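Local coordinates for protein pullulanase (Klebsiella oxytoca, PDB 2YOC) that hydrolyses the alpha-1,6-glucosidic linkages of pullulan and related branched dextrins, and is a substrate of the type 2 secretion system, at residues B[712-725]-B[804-818]. Residues are numbered along the deposited sequence; the frame is centred on the assembly and turned at random.
Sequences LKGTGIGTFSDRLR and PGGYAADPTEVVNYV
The ring of Tyr-817 lies between two side chains of 712-725: CG of Arg-725 sits over the centre of one face, while on the opposite face Phe-720 brings its edge in an edge-to-face pair, centroids 5.1 Å apart and planes at 68°. Arg-725 starts out extended and bends at chi3 (74°), which brings NH1 to the phenol oxygen; it donates to Tyr-817 OH at 2.8 Å, with the oxygen in the guanidinium plane. Arg-723 divides its guanidinium between two backbone carbonyls and a carboxylate. Its NE reaches Gly-805 O (2.6 Å) on a lone pair and its NH2 reaches Pro-804 O, while NH1 pairs with Asp-722; bonds on three nitrogens hold the group's rotation, and the rim of the Tyr-807 ring, steeply tilted to the guanidinium, stands over one face. The hydroxyl of that tyrosine meets Thr-719 OG1 at 3.1 Å. Further along, Glu-813, extended beyond CG, sends its carboxylate to the turn at 714-716: OE1 takes Gly-714 N (2.7 Å) on its syn lone pair and Ala-809 N from above the carboxylate plane, and Gly-716 N adds a weak bond to OE2. A water joins Ser-721 OG to Asn-816 OD1; ND2 of the same amide bonds to Gly-775 O. Side chains gripping loop backbone thus supplement a short parallel strand pair, 718-720 with 814-816, whose backbone bonds run Thr-719 N to Glu-813 O, Val-815 N to Thr-719 O and Ser-721 N to Val-815 O. Parallel neighbours joined through helices, among them 722-729 and 762-776, are characteristic of the (beta/alpha)8 barrel of alpha-amylase-type glycoside hydrolases, here its sixth and seventh strands.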
loop_
_atom_site.group_PDB
_atom_site.type_symbol
_atom_site.label_atom_id
_atom_site.label_comp_id
_atom_site.label_asym_id
_atom_site.label_seq_id
_atom_site.Cartn_x
_atom_site.Cartn_y
_atom_site.Cartn_z
ATOM N N LEU B 712 20.669 -14.194 -4.361
ATOM C CA LEU B 712 21.627 -14.721 -3.395
ATOM C C LEU B 712 21.170 -14.785 -1.910
ATOM O O LEU B 712 21.949 -15.241 -1.060
ATOM C CB LEU B 712 22.997 -14.075 -3.560
ATOM C CG LEU B 712 23.703 -14.328 -4.903
ATOM C CD1 LEU B 712 24.785 -13.299 -5.120
ATOM C CD2 LEU B 712 24.263 -15.768 -4.997
ATOM N N LYS B 713 19.900 -14.403 -1.611
ATOM C CA LYS B 713 19.350 -14.487 -0.255
ATOM C C LYS B 713 19.591 -15.878 0.334
ATOM O O LYS B 713 19.211 -16.887 -0.270
ATOM C CB LYS B 713 17.850 -14.149 -0.231
ATOM C CG LYS B 713 17.237 -14.082 1.177
ATOM C CD LYS B 713 15.714 -14.082 1.190
ATOM C CE LYS B 713 15.201 -14.031 2.624
ATOM N NZ LYS B 713 13.726 -13.814 2.714
ATOM N N GLY B 714 20.294 -15.905 1.468
ATOM C CA GLY B 714 20.623 -17.131 2.195
ATOM C C GLY B 714 21.698 -18.040 1.613
ATOM O O GLY B 714 21.904 -19.123 2.157
ATOM N N THR B 715 22.386 -17.622 0.508
ATOM C CA THR B 715 23.436 -18.413 -0.129
ATOM C C THR B 715 24.761 -18.319 0.614
ATOM O O THR B 715 25.543 -19.269 0.597
ATOM C CB THR B 715 23.643 -18.034 -1.594
ATOM O OG1 THR B 715 24.166 -16.704 -1.703
ATOM C CG2 THR B 715 22.399 -18.187 -2.426
ATOM N N GLY B 716 25.023 -17.182 1.235
ATOM C CA GLY B 716 26.281 -16.946 1.928
ATOM C C GLY B 716 27.123 -15.951 1.179
ATOM O O GLY B 716 27.994 -15.307 1.768
ATOM N N ILE B 717 26.857 -15.806 -0.123
ATOM C CA ILE B 717 27.557 -14.864 -0.990
ATOM C C ILE B 717 27.009 -13.499 -0.673
ATOM O O ILE B 717 25.791 -13.325 -0.627
ATOM C CB ILE B 717 27.370 -15.235 -2.498
ATOM C CG1 ILE B 717 27.568 -16.748 -2.768
ATOM C CG2 ILE B 717 28.217 -14.371 -3.420
ATOM C CD1 ILE B 717 28.968 -17.392 -2.439
ATOM N N GLY B 718 27.901 -12.563 -0.395
ATOM C CA GLY B 718 27.535 -11.193 -0.077
ATOM C C GLY B 718 27.436 -10.354 -1.325
ATOM O O GLY B 718 28.042 -10.674 -2.355
ATOM N N THR B 719 26.657 -9.275 -1.242
ATOM C CA THR B 719 26.488 -8.292 -2.320
ATOM C C THR B 719 26.564 -6.897 -1.739
ATOM O O THR B 719 26.229 -6.709 -0.567
ATOM C CB THR B 719 25.157 -8.456 -3.033
ATOM O OG1 THR B 719 24.129 -8.638 -2.064
ATOM C CG2 THR B 719 25.165 -9.578 -4.021
ATOM N N PHE B 720 26.997 -5.921 -2.555
ATOM C CA PHE B 720 27.033 -4.529 -2.133
ATOM C C PHE B 720 25.594 -4.054 -2.084
ATOM O O PHE B 720 24.793 -4.394 -2.974
ATOM C CB PHE B 720 27.834 -3.641 -3.117
ATOM C CG PHE B 720 29.333 -3.683 -2.975
ATOM C CD1 PHE B 720 29.988 -2.835 -2.089
ATOM C CD2 PHE B 720 30.096 -4.574 -3.726
ATOM C CE1 PHE B 720 31.386 -2.882 -1.953
ATOM C CE2 PHE B 720 31.492 -4.620 -3.591
ATOM C CZ PHE B 720 32.130 -3.765 -2.717
ATOM N N SER B 721 25.254 -3.311 -1.018
ATOM C CA SER B 721 23.919 -2.741 -0.883
ATOM C C SER B 721 23.949 -1.265 -1.238
ATOM O O SER B 721 24.680 -0.461 -0.628
ATOM C CB SER B 721 23.332 -2.970 0.496
ATOM O OG SER B 721 22.024 -2.430 0.556
ATOM N N ASP B 722 23.173 -0.939 -2.272
ATOM C CA ASP B 722 22.995 0.383 -2.841
ATOM C C ASP B 722 21.879 1.143 -2.112
ATOM O O ASP B 722 21.749 2.352 -2.294
ATOM C CB ASP B 722 22.704 0.262 -4.352
ATOM C CG ASP B 722 21.656 -0.749 -4.800
ATOM O OD1 ASP B 722 21.331 -1.665 -4.014
ATOM O OD2 ASP B 722 21.220 -0.670 -5.966
ATOM N N ARG B 723 21.099 0.437 -1.275
ATOM C CA ARG B 723 19.983 0.999 -0.536
ATOM C C ARG B 723 20.405 2.047 0.461
ATOM O O ARG B 723 19.917 3.173 0.385
ATOM C CB ARG B 723 19.167 -0.089 0.158
ATOM C CG ARG B 723 18.211 -0.816 -0.757
ATOM C CD ARG B 723 18.910 -1.949 -1.412
ATOM N NE ARG B 723 17.989 -2.907 -1.987
ATOM C CZ ARG B 723 18.031 -3.284 -3.251
ATOM N NH1 ARG B 723 18.926 -2.762 -4.075
ATOM N NH2 ARG B 723 17.189 -4.198 -3.701
ATOM N N LEU B 724 21.278 1.696 1.421
ATOM C CA LEU B 724 21.727 2.673 2.424
ATOM C C LEU B 724 22.593 3.714 1.727
ATOM O O LEU B 724 22.424 4.905 1.980
ATOM C CB LEU B 724 22.472 1.978 3.572
ATOM C CG LEU B 724 23.107 2.846 4.647
ATOM C CD1 LEU B 724 22.937 2.223 6.013
ATOM C CD2 LEU B 724 24.590 3.062 4.377
ATOM N N ARG B 725 23.460 3.255 0.792
ATOM C CA ARG B 725 24.395 4.061 0.021
ATOM C C ARG B 725 23.746 5.279 -0.543
ATOM O O ARG B 725 24.173 6.384 -0.234
ATOM C CB ARG B 725 25.014 3.234 -1.092
ATOM C CG ARG B 725 26.013 4.016 -1.912
ATOM C CD ARG B 725 26.208 3.350 -3.242
ATOM N NE ARG B 725 25.067 3.549 -4.132
ATOM C CZ ARG B 725 24.811 2.797 -5.197
ATOM N NH1 ARG B 725 25.575 1.747 -5.476
ATOM N NH2 ARG B 725 23.766 3.065 -5.967
ATOM N N PRO B 804 12.493 -4.565 -3.894
ATOM C CA PRO B 804 12.367 -4.758 -2.440
ATOM C C PRO B 804 13.653 -4.208 -1.811
ATOM O O PRO B 804 14.753 -4.551 -2.257
ATOM C CB PRO B 804 12.312 -6.283 -2.303
ATOM C CG PRO B 804 11.985 -6.778 -3.633
ATOM C CD PRO B 804 12.662 -5.866 -4.560
ATOM N N GLY B 805 13.504 -3.300 -0.856
ATOM C CA GLY B 805 14.625 -2.658 -0.172
ATOM C C GLY B 805 15.501 -3.681 0.484
ATOM O O GLY B 805 16.646 -3.867 0.070
ATOM N N GLY B 806 14.925 -4.386 1.448
ATOM C CA GLY B 806 15.606 -5.469 2.145
ATOM C C GLY B 806 15.573 -6.707 1.283
ATOM O O GLY B 806 14.571 -6.942 0.608
ATOM N N TYR B 807 16.667 -7.482 1.277
ATOM C CA TYR B 807 16.769 -8.690 0.440
ATOM C C TYR B 807 17.515 -9.851 1.060
ATOM O O TYR B 807 17.387 -10.977 0.550
ATOM C CB TYR B 807 17.397 -8.385 -0.949
ATOM C CG TYR B 807 18.787 -7.799 -0.904
ATOM C CD1 TYR B 807 19.906 -8.614 -0.825
ATOM C CD2 TYR B 807 18.986 -6.423 -0.992
ATOM C CE1 TYR B 807 21.191 -8.073 -0.790
ATOM C CE2 TYR B 807 20.268 -5.872 -0.995
ATOM C CZ TYR B 807 21.368 -6.702 -0.903
ATOM O OH TYR B 807 22.626 -6.150 -0.908
ATOM N N ALA B 808 18.347 -9.568 2.101
ATOM C CA ALA B 808 19.226 -10.552 2.707
ATOM C C ALA B 808 18.614 -11.464 3.735
ATOM O O ALA B 808 17.611 -11.102 4.358
ATOM C CB ALA B 808 20.438 -9.862 3.282
ATOM N N ALA B 809 19.250 -12.644 3.945
ATOM C CA ALA B 809 18.862 -13.587 5.002
ATOM C C ALA B 809 19.659 -13.280 6.253
ATOM O O ALA B 809 19.097 -13.350 7.336
ATOM C CB ALA B 809 19.117 -15.012 4.579
ATOM N N ASP B 810 20.959 -12.929 6.122
ATOM C CA ASP B 810 21.821 -12.581 7.264
ATOM C C ASP B 810 22.585 -11.278 6.946
ATOM O O ASP B 810 22.868 -11.012 5.770
ATOM C CB ASP B 810 22.814 -13.722 7.604
ATOM C CG ASP B 810 22.169 -15.063 7.902
ATOM O OD1 ASP B 810 21.761 -15.283 9.069
ATOM O OD2 ASP B 810 22.076 -15.897 6.968
ATOM N N PRO B 811 22.946 -10.450 7.951
ATOM C CA PRO B 811 23.693 -9.211 7.632
ATOM C C PRO B 811 25.047 -9.450 6.952
ATOM O O PRO B 811 25.647 -8.516 6.406
ATOM C CB PRO B 811 23.861 -8.521 9.004
ATOM C CG PRO B 811 23.701 -9.604 10.012
ATOM C CD PRO B 811 22.712 -10.581 9.407
ATOM N N THR B 812 25.543 -10.696 7.011
ATOM C CA THR B 812 26.835 -11.056 6.443
ATOM C C THR B 812 26.756 -11.178 4.915
ATOM O O THR B 812 27.780 -11.263 4.244
ATOM C CB THR B 812 27.415 -12.260 7.165
ATOM O OG1 THR B 812 26.612 -13.394 6.877
ATOM C CG2 THR B 812 27.481 -12.048 8.662
ATOM N N GLU B 813 25.537 -11.149 4.377
ATOM C CA GLU B 813 25.259 -11.185 2.959
ATOM C C GLU B 813 25.201 -9.768 2.365
ATOM O O GLU B 813 25.075 -9.645 1.150
ATOM C CB GLU B 813 23.948 -11.933 2.711
ATOM C CG GLU B 813 23.992 -13.361 3.206
ATOM C CD GLU B 813 22.853 -14.289 2.821
ATOM O OE1 GLU B 813 21.759 -13.803 2.432
ATOM O OE2 GLU B 813 23.058 -15.521 2.961
ATOM N N VAL B 814 25.333 -8.707 3.212
ATOM C CA VAL B 814 25.246 -7.281 2.834
ATOM C C VAL B 814 26.535 -6.486 3.075
ATOM O O VAL B 814 27.069 -6.492 4.181
ATOM C CB VAL B 814 24.070 -6.589 3.585
ATOM C CG1 VAL B 814 24.031 -5.096 3.299
ATOM C CG2 VAL B 814 22.731 -7.212 3.246
ATOM N N VAL B 815 26.954 -5.700 2.093
ATOM C CA VAL B 815 28.095 -4.805 2.258
ATOM C C VAL B 815 27.604 -3.348 2.113
ATOM O O VAL B 815 27.213 -2.916 1.018
ATOM C CB VAL B 815 29.273 -5.134 1.312
ATOM C CG1 VAL B 815 30.387 -4.118 1.461
ATOM C CG2 VAL B 815 29.811 -6.546 1.565
ATOM N N ASN B 816 27.592 -2.603 3.231
ATOM C CA ASN B 816 27.193 -1.198 3.254
ATOM C C ASN B 816 28.398 -0.298 2.996
ATOM O O ASN B 816 29.532 -0.604 3.398
ATOM C CB ASN B 816 26.505 -0.843 4.573
ATOM C CG ASN B 816 25.055 -1.251 4.611
ATOM O OD1 ASN B 816 24.298 -1.097 3.627
ATOM N ND2 ASN B 816 24.632 -1.760 5.762
ATOM N N TYR B 817 28.154 0.804 2.292
ATOM C CA TYR B 817 29.200 1.748 1.940
ATOM C C TYR B 817 28.634 3.093 1.554
ATOM O O TYR B 817 27.458 3.191 1.187
ATOM C CB TYR B 817 30.108 1.183 0.830
ATOM C CG TYR B 817 29.490 1.078 -0.546
ATOM C CD1 TYR B 817 28.381 0.264 -0.780
ATOM C CD2 TYR B 817 30.081 1.701 -1.643
ATOM C CE1 TYR B 817 27.828 0.145 -2.056
ATOM C CE2 TYR B 817 29.550 1.572 -2.928
ATOM C CZ TYR B 817 28.434 0.779 -3.135
ATOM O OH TYR B 817 27.921 0.672 -4.418
ATOM N N VAL B 818 29.466 4.139 1.672
ATOM C CA VAL B 818 29.074 5.499 1.292
ATOM C C VAL B 818 30.124 6.137 0.377
ATOM O O VAL B 818 29.992 7.292 -0.019
ATOM C CB VAL B 818 28.604 6.403 2.473
ATOM C CG1 VAL B 818 27.172 6.074 2.872
ATOM C CG2 VAL B 818 29.541 6.317 3.676
HETATM O O HOH W 1 21.845 -1.264 2.874
#